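Long-range contacts in neutral ceramidase (Pseudomonas aeruginosa, PDB 2ZWS), which hydrolyses the N-acyl bond of ceramides to release sphingosine and a fatty acid, and also runs the reverse synthesis, using a bound zinc ion: residues A[35-40]-A[580-585]; A[100-105]-A[213-218]. All blocks are in the same frame, centred on the assembly; numbering follows the deposited sequence. Where two conformers were deposited one is given.

Interaction 1. Residues A[35-40]-A[580-585]; sequences GIHMRQ and NDWDTQ. With MG (magnesium ion), chain C.
The backbones of H37 and M38 draw close to Q585 and N580, where strand 32-36 ends and strand 584-591 begins, and between them a magnesium ion takes the main-chain carbonyl O of H37 at 2.2 Å together with those of D581 and T584. A type I turn from D581 to T584 aims the carbonyls of its first and last residues at the metal, and T584 adds its hydroxyl OG1, which is also hydrogen-bonded to T578 O. The fifth ligand among the contact's atoms is a water that also donates to I36 O; D579 completes the protein's share of the site.

The H37 imidazole does not bind the metal. With CG anti to the backbone N (chi1 -178°), the ring extends to the turn, where NE2 donates to W582 O over 2.8 Å, in the ring plane and onto a carbonyl lone pair. H37 CE1 lies over one face of the W582 six-membered ring, 3.3 Å from CE3, the ring planes inclined at 52°. In one conformer M38 SD sits at the edge of that indole, a Met-aromatic contact that the other may not keep, while M38 CG lies over the imidazole.

At the other end R39 N donates to N580 OD1 (3.1 Å), which also accepts from W41 NE1 and from a water shared with R39 O. The R39 guanidinium pairs with D579 and D13.

The carbonyls and the hydroxyl are formally neutral, so charge compensation may come largely from D579, itself paired with R39; the ion probably ties the N-terminal part to the C-terminal part.

Interaction 2. Residues A[100-105]-A[213-218]; sequences SGPGGF and HLISPD
S100 and S216 meet through one main-chain hydrogen bond: S216 N donates to S100 O over 3.0 Å with an N-H...O angle of 157°, reaching the oxygen from above its carbonyl plane. The same oxygen receives a CA-H...O contact from I215 CA at 3.2 Å, so two neighbouring residues of 213-218 converge on a single acceptor. The two chains cross steeply here and share only this main-chain bond.

Polar side chains gather on one flank. S100 OG, anti to its own carbonyl carbon (chi1 -63°), stops 4.2 Å from D218 OD2, too far for a direct bond, and a water spans the gap, 2.7 Å from S100 OG and donating to D218 OD2. That carboxylate has further work: OD2 also accepts from M208 N, and OD1 from S207 N. S216 OG accepts from D218 N at 2.9 Å, closing an ST turn that bends the chain at P217 and presents the aspartate to S100. The main-chain O of S216 is taken by T98 OG1, a hydroxyl that is also hydrogen-bonded to S100 N.

Apolar packing lies mainly on the far side of the bond, where P102 CD lies 3.6 Å from I215 CD1. These two side chains meet at about a right angle, the tip of the isoleucine pressing on the proline ring. S100 CB also touches S216 CB at 3.9 Å.

All the touching residues are buried. Strand 101-102 pairs with strand 22-24, whereas strand 214-215 runs beside strand 32-36; P102 is backed by T122 of helix 120-138 and by T33, and I215 also packs on T33.

In the fold
The two contacts lie with centres about 11 Å apart and touch through neighbouring strands: I215 N bonds to G35 O and I215 O to H37 N, so strand 214-215 runs parallel beside strand 32-36. Strand 584-591 flanks strand 32-36 across from it, in one mixed sheet built from both sequence-family regions. Along the chain the order is 35-40, 100-105, 213-218, 580-585, the pair of interaction 2 falling between the two halves of interaction 1. Q40 also packs on G101 and P102. The arrangement links the magnesium junction with the C-terminal part to a buried loop region of the N-terminal part; that part also holds the zinc ligands H97, H204, E411 and Y448.

Interaction 1. Residues A[35-40]-A[580-585]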
loop_
_atom_site.group_PDB
_atom_site.type_symbol
_atom_site.label_atom_id
_atom_site.label_comp_id
_atom_site.label_asym_id
_atom_site.label_seq_id
_atom_site.Cartn_x
_atom_site.Cartn_y
_atom_site.Cartn_z
ATOM N N GLY A 35 -0.616 -0.083 -18.062
ATOM C CA GLY A 35 -1.430 1.129 -18.008
ATOM C C GLY A 35 -1.832 1.480 -16.599
ATOM O O GLY A 35 -1.239 0.985 -15.622
ATOM N N ILE A 36 -2.825 2.369 -16.491
ATOM C CA ILE A 36 -3.290 2.814 -15.186
ATOM C C ILE A 36 -4.792 2.738 -15.146
ATOM O O ILE A 36 -5.460 3.204 -16.067
ATOM C CB ILE A 36 -2.864 4.290 -14.932
ATOM C CG1 ILE A 36 -1.330 4.380 -14.869
ATOM C CG2 ILE A 36 -3.571 4.884 -13.688
ATOM C CD1 ILE A 36 -0.819 5.789 -14.847
ATOM N N HIS A 37 -5.324 2.105 -14.098
ATOM C CA HIS A 37 -6.735 2.292 -13.796
ATOM C C HIS A 37 -6.928 3.504 -12.873
ATOM O O HIS A 37 -7.618 4.457 -13.225
ATOM C CB HIS A 37 -7.375 1.049 -13.204
ATOM C CG HIS A 37 -8.835 1.235 -12.936
ATOM N ND1 HIS A 37 -9.553 0.433 -12.074
ATOM C CD2 HIS A 37 -9.716 2.148 -13.424
ATOM C CE1 HIS A 37 -10.811 0.844 -12.042
ATOM N NE2 HIS A 37 -10.937 1.884 -12.852
ATOM N N MET A 38 -6.307 3.449 -11.695
ATOM C CA MET A 38 -6.258 4.596 -10.803
ATOM C C MET A 38 -4.827 4.735 -10.288
ATOM O O MET A 38 -4.082 3.745 -10.218
ATOM C CB MET A 38 -7.269 4.474 -9.638
ATOM C CG MET A 38 -8.766 4.507 -10.044
ATOM S SD MET A 38 -9.964 5.029 -8.756
ATOM C CE MET A 38 -9.560 3.883 -7.434
ATOM N N ARG A 39 -4.443 5.969 -9.951
ATOM C CA ARG A 39 -3.090 6.203 -9.468
ATOM C C ARG A 39 -2.923 5.728 -8.021
ATOM O O ARG A 39 -3.905 5.452 -7.315
ATOM C CB ARG A 39 -2.709 7.682 -9.591
ATOM C CG ARG A 39 -2.400 8.054 -11.058
ATOM C CD ARG A 39 -1.716 9.457 -11.208
ATOM N NE ARG A 39 -1.337 9.596 -12.623
ATOM C CZ ARG A 39 -0.095 9.564 -13.108
ATOM N NH1 ARG A 39 0.971 9.557 -12.312
ATOM N NH2 ARG A 39 0.077 9.590 -14.428
ATOM N N GLN A 40 -1.661 5.645 -7.607
ATOM C CA GLN A 40 -1.267 5.307 -6.249
ATOM C C GLN A 40 -0.877 6.576 -5.500
ATOM O O GLN A 40 -0.149 7.433 -6.052
ATOM C CB GLN A 40 -0.045 4.385 -6.310
ATOM C CG GLN A 40 -0.321 3.066 -7.055
ATOM C CD GLN A 40 0.949 2.286 -7.265
ATOM O OE1 GLN A 40 1.281 1.407 -6.470
ATOM N NE2 GLN A 40 1.687 2.633 -8.265
ATOM N N ASN A 580 -6.571 9.365 -12.910
ATOM C CA ASN A 580 -6.788 8.865 -11.569
ATOM C C ASN A 580 -8.187 8.308 -11.362
ATOM O O ASN A 580 -8.405 7.472 -10.479
ATOM C CB ASN A 580 -6.563 9.949 -10.527
ATOM C CG ASN A 580 -6.581 9.403 -9.131
ATOM O OD1 ASN A 580 -5.907 8.412 -8.830
ATOM N ND2 ASN A 580 -7.364 10.039 -8.263
ATOM N N ASP A 581 -9.144 8.769 -12.166
ATOM C CA ASP A 581 -10.543 8.487 -11.862
ATOM C C ASP A 581 -10.956 7.032 -12.145
ATOM O O ASP A 581 -10.490 6.421 -13.100
ATOM C CB ASP A 581 -11.427 9.490 -12.569
ATOM C CG ASP A 581 -11.277 10.867 -11.963
ATOM O OD1 ASP A 581 -11.504 10.988 -10.732
ATOM O OD2 ASP A 581 -10.877 11.815 -12.689
ATOM N N TRP A 582 -11.857 6.498 -11.321
ATOM C CA TRP A 582 -12.386 5.148 -11.524
ATOM C C TRP A 582 -12.980 4.945 -12.926
ATOM O O TRP A 582 -12.828 3.861 -13.491
ATOM C CB TRP A 582 -13.478 4.864 -10.478
ATOM C CG TRP A 582 -14.087 3.530 -10.616
ATOM C CD1 TRP A 582 -15.270 3.237 -11.236
ATOM C CD2 TRP A 582 -13.560 2.292 -10.128
ATOM N NE1 TRP A 582 -15.502 1.885 -11.168
ATOM C CE2 TRP A 582 -14.481 1.284 -10.490
ATOM C CE3 TRP A 582 -12.404 1.935 -9.414
ATOM C CZ2 TRP A 582 -14.276 -0.059 -10.195
ATOM C CZ3 TRP A 582 -12.206 0.567 -9.097
ATOM C CH2 TRP A 582 -13.142 -0.401 -9.497
ATOM N N ASP A 583 -13.637 5.984 -13.464
ATOM C CA ASP A 583 -14.385 5.866 -14.726
ATOM C C ASP A 583 -13.479 5.853 -15.955
ATOM O O ASP A 583 -13.963 5.621 -17.062
ATOM C CB ASP A 583 -15.407 6.982 -14.898
ATOM C CG ASP A 583 -16.511 6.917 -13.891
ATOM O OD1 ASP A 583 -16.848 5.805 -13.433
ATOM O OD2 ASP A 583 -17.045 7.999 -13.565
ATOM N N THR A 584 -12.182 6.122 -15.775
ATOM C CA THR A 584 -11.238 6.160 -16.921
ATOM C C THR A 584 -10.194 5.047 -16.836
ATOM O O THR A 584 -9.846 4.593 -15.740
ATOM C CB THR A 584 -10.491 7.516 -17.050
ATOM O OG1 THR A 584 -9.673 7.712 -15.886
ATOM C CG2 THR A 584 -11.469 8.642 -17.160
ATOM N N GLN A 585 -9.724 4.602 -18.010
ATOM C CA GLN A 585 -8.577 3.709 -18.081
ATOM C C GLN A 585 -7.620 4.190 -19.145
ATOM O O GLN A 585 -8.038 4.759 -20.146
ATOM C CB GLN A 585 -9.026 2.279 -18.382
ATOM C CG GLN A 585 -9.982 1.725 -17.298
ATOM C CD GLN A 585 -10.410 0.257 -17.484
ATOM O OE1 GLN A 585 -11.201 -0.257 -16.694
ATOM N NE2 GLN A 585 -9.919 -0.401 -18.500
HETATM MG MG MG C . -8.619 6.015 -14.408
HETATM O O HOH W 1 -6.703 5.885 -16.065
HETATM O O HOH W 2 -6.453 6.335 -6.666
#

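Interaction 2. Residues A[100-105]-A[213-218]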
loop_
_atom_site.group_PDB
_atom_site.type_symbol
_atom_site.label_atom_id
_atom_site.label_comp_id
_atom_site.label_asym_id
_atom_site.label_seq_id
_atom_site.Cartn_x
_atom_site.Cartn_y
_atom_site.Cartn_z
ATOM N N SER A 100 -1.446 -4.480 -7.178
ATOM C CA SER A 100 -1.537 -3.981 -8.547
ATOM C C SER A 100 -0.691 -2.765 -8.809
ATOM O O SER A 100 -1.072 -1.930 -9.637
ATOM C CB SER A 100 -2.988 -3.652 -8.891
ATOM O OG SER A 100 -3.772 -4.847 -8.840
ATOM N N GLY A 101 0.451 -2.667 -8.120
ATOM C CA GLY A 101 1.442 -1.620 -8.464
ATOM C C GLY A 101 2.721 -2.220 -9.028
ATOM O O GLY A 101 2.998 -3.400 -8.827
ATOM N N PRO A 102 3.511 -1.399 -9.736
ATOM C CA PRO A 102 4.832 -1.822 -10.226
ATOM C C PRO A 102 5.766 -2.167 -9.067
ATOM O O PRO A 102 5.791 -1.456 -8.058
ATOM C CB PRO A 102 5.327 -0.589 -11.008
ATOM C CG PRO A 102 4.585 0.564 -10.426
ATOM C CD PRO A 102 3.218 0.015 -10.055
ATOM N N GLY A 103 6.533 -3.241 -9.218
ATOM C CA GLY A 103 7.482 -3.675 -8.182
ATOM C C GLY A 103 8.888 -3.142 -8.369
ATOM O O GLY A 103 9.133 -2.240 -9.200
ATOM N N GLY A 104 9.813 -3.698 -7.591
ATOM C CA GLY A 104 11.233 -3.357 -7.718
ATOM C C GLY A 104 11.702 -2.270 -6.775
ATOM O O GLY A 104 12.706 -1.595 -7.037
ATOM N N PHE A 105 10.983 -2.067 -5.677
ATOM C CA PHE A 105 11.337 -1.002 -4.767
ATOM C C PHE A 105 11.797 -1.455 -3.377
ATOM O O PHE A 105 11.866 -0.652 -2.425
ATOM C CB PHE A 105 10.249 0.087 -4.726
ATOM C CG PHE A 105 8.880 -0.412 -4.320
ATOM C CD1 PHE A 105 8.027 -0.993 -5.253
ATOM C CD2 PHE A 105 8.435 -0.265 -3.004
ATOM C CE1 PHE A 105 6.743 -1.439 -4.874
ATOM C CE2 PHE A 105 7.157 -0.688 -2.614
ATOM C CZ PHE A 105 6.319 -1.282 -3.536
ATOM N N HIS A 213 -3.293 -6.040 -15.584
ATOM C CA HIS A 213 -2.033 -5.360 -15.854
ATOM C C HIS A 213 -2.111 -3.861 -15.627
ATOM O O HIS A 213 -1.106 -3.157 -15.789
ATOM C CB HIS A 213 -1.582 -5.678 -17.276
ATOM C CG HIS A 213 -1.216 -7.118 -17.482
ATOM N ND1 HIS A 213 -2.115 -8.058 -17.936
ATOM C CD2 HIS A 213 -0.040 -7.767 -17.330
ATOM C CE1 HIS A 213 -1.512 -9.235 -18.027
ATOM N NE2 HIS A 213 -0.254 -9.086 -17.664
ATOM N N LEU A 214 -3.287 -3.363 -15.229
ATOM C CA LEU A 214 -3.425 -1.928 -14.978
ATOM C C LEU A 214 -3.075 -1.591 -13.535
ATOM O O LEU A 214 -3.475 -2.303 -12.610
ATOM C CB LEU A 214 -4.859 -1.475 -15.223
ATOM C CG LEU A 214 -5.397 -1.687 -16.646
ATOM C CD1 LEU A 214 -6.797 -1.078 -16.738
ATOM C CD2 LEU A 214 -4.476 -1.111 -17.730
ATOM N N ILE A 215 -2.333 -0.502 -13.346
ATOM C CA ILE A 215 -2.034 -0.028 -11.997
ATOM C C ILE A 215 -3.317 0.303 -11.285
ATOM O O ILE A 215 -4.207 0.962 -11.830
ATOM C CB ILE A 215 -1.090 1.192 -12.029
ATOM C CG1 ILE A 215 0.292 0.721 -12.469
ATOM C CG2 ILE A 215 -1.047 1.877 -10.663
ATOM C CD1 ILE A 215 1.355 1.829 -12.575
ATOM N N SER A 216 -3.419 -0.176 -10.044
ATOM C CA SER A 216 -4.617 0.099 -9.264
ATOM C C SER A 216 -4.299 0.011 -7.773
ATOM O O SER A 216 -3.509 -0.832 -7.353
ATOM C CB SER A 216 -5.706 -0.934 -9.586
ATOM O OG SER A 216 -6.801 -0.821 -8.686
ATOM N N PRO A 217 -4.923 0.882 -6.979
ATOM C CA PRO A 217 -4.819 0.803 -5.527
ATOM C C PRO A 217 -5.846 -0.172 -4.915
ATOM O O PRO A 217 -5.949 -0.253 -3.678
ATOM C CB PRO A 217 -5.112 2.239 -5.102
ATOM C CG PRO A 217 -6.170 2.699 -6.106
ATOM C CD PRO A 217 -5.729 2.042 -7.405
ATOM N N ASP A 218 -6.574 -0.895 -5.774
ATOM C CA ASP A 218 -7.390 -2.049 -5.352
ATOM C C ASP A 218 -8.502 -1.656 -4.399
ATOM O O ASP A 218 -8.940 -0.511 -4.427
ATOM C CB ASP A 218 -6.483 -3.158 -4.802
ATOM C CG ASP A 218 -7.087 -4.554 -4.944
ATOM O OD1 ASP A 218 -7.911 -4.959 -4.081
ATOM O OD2 ASP A 218 -6.725 -5.258 -5.916
HETATM O O HOH W 3 -4.365 -6.249 -6.562
#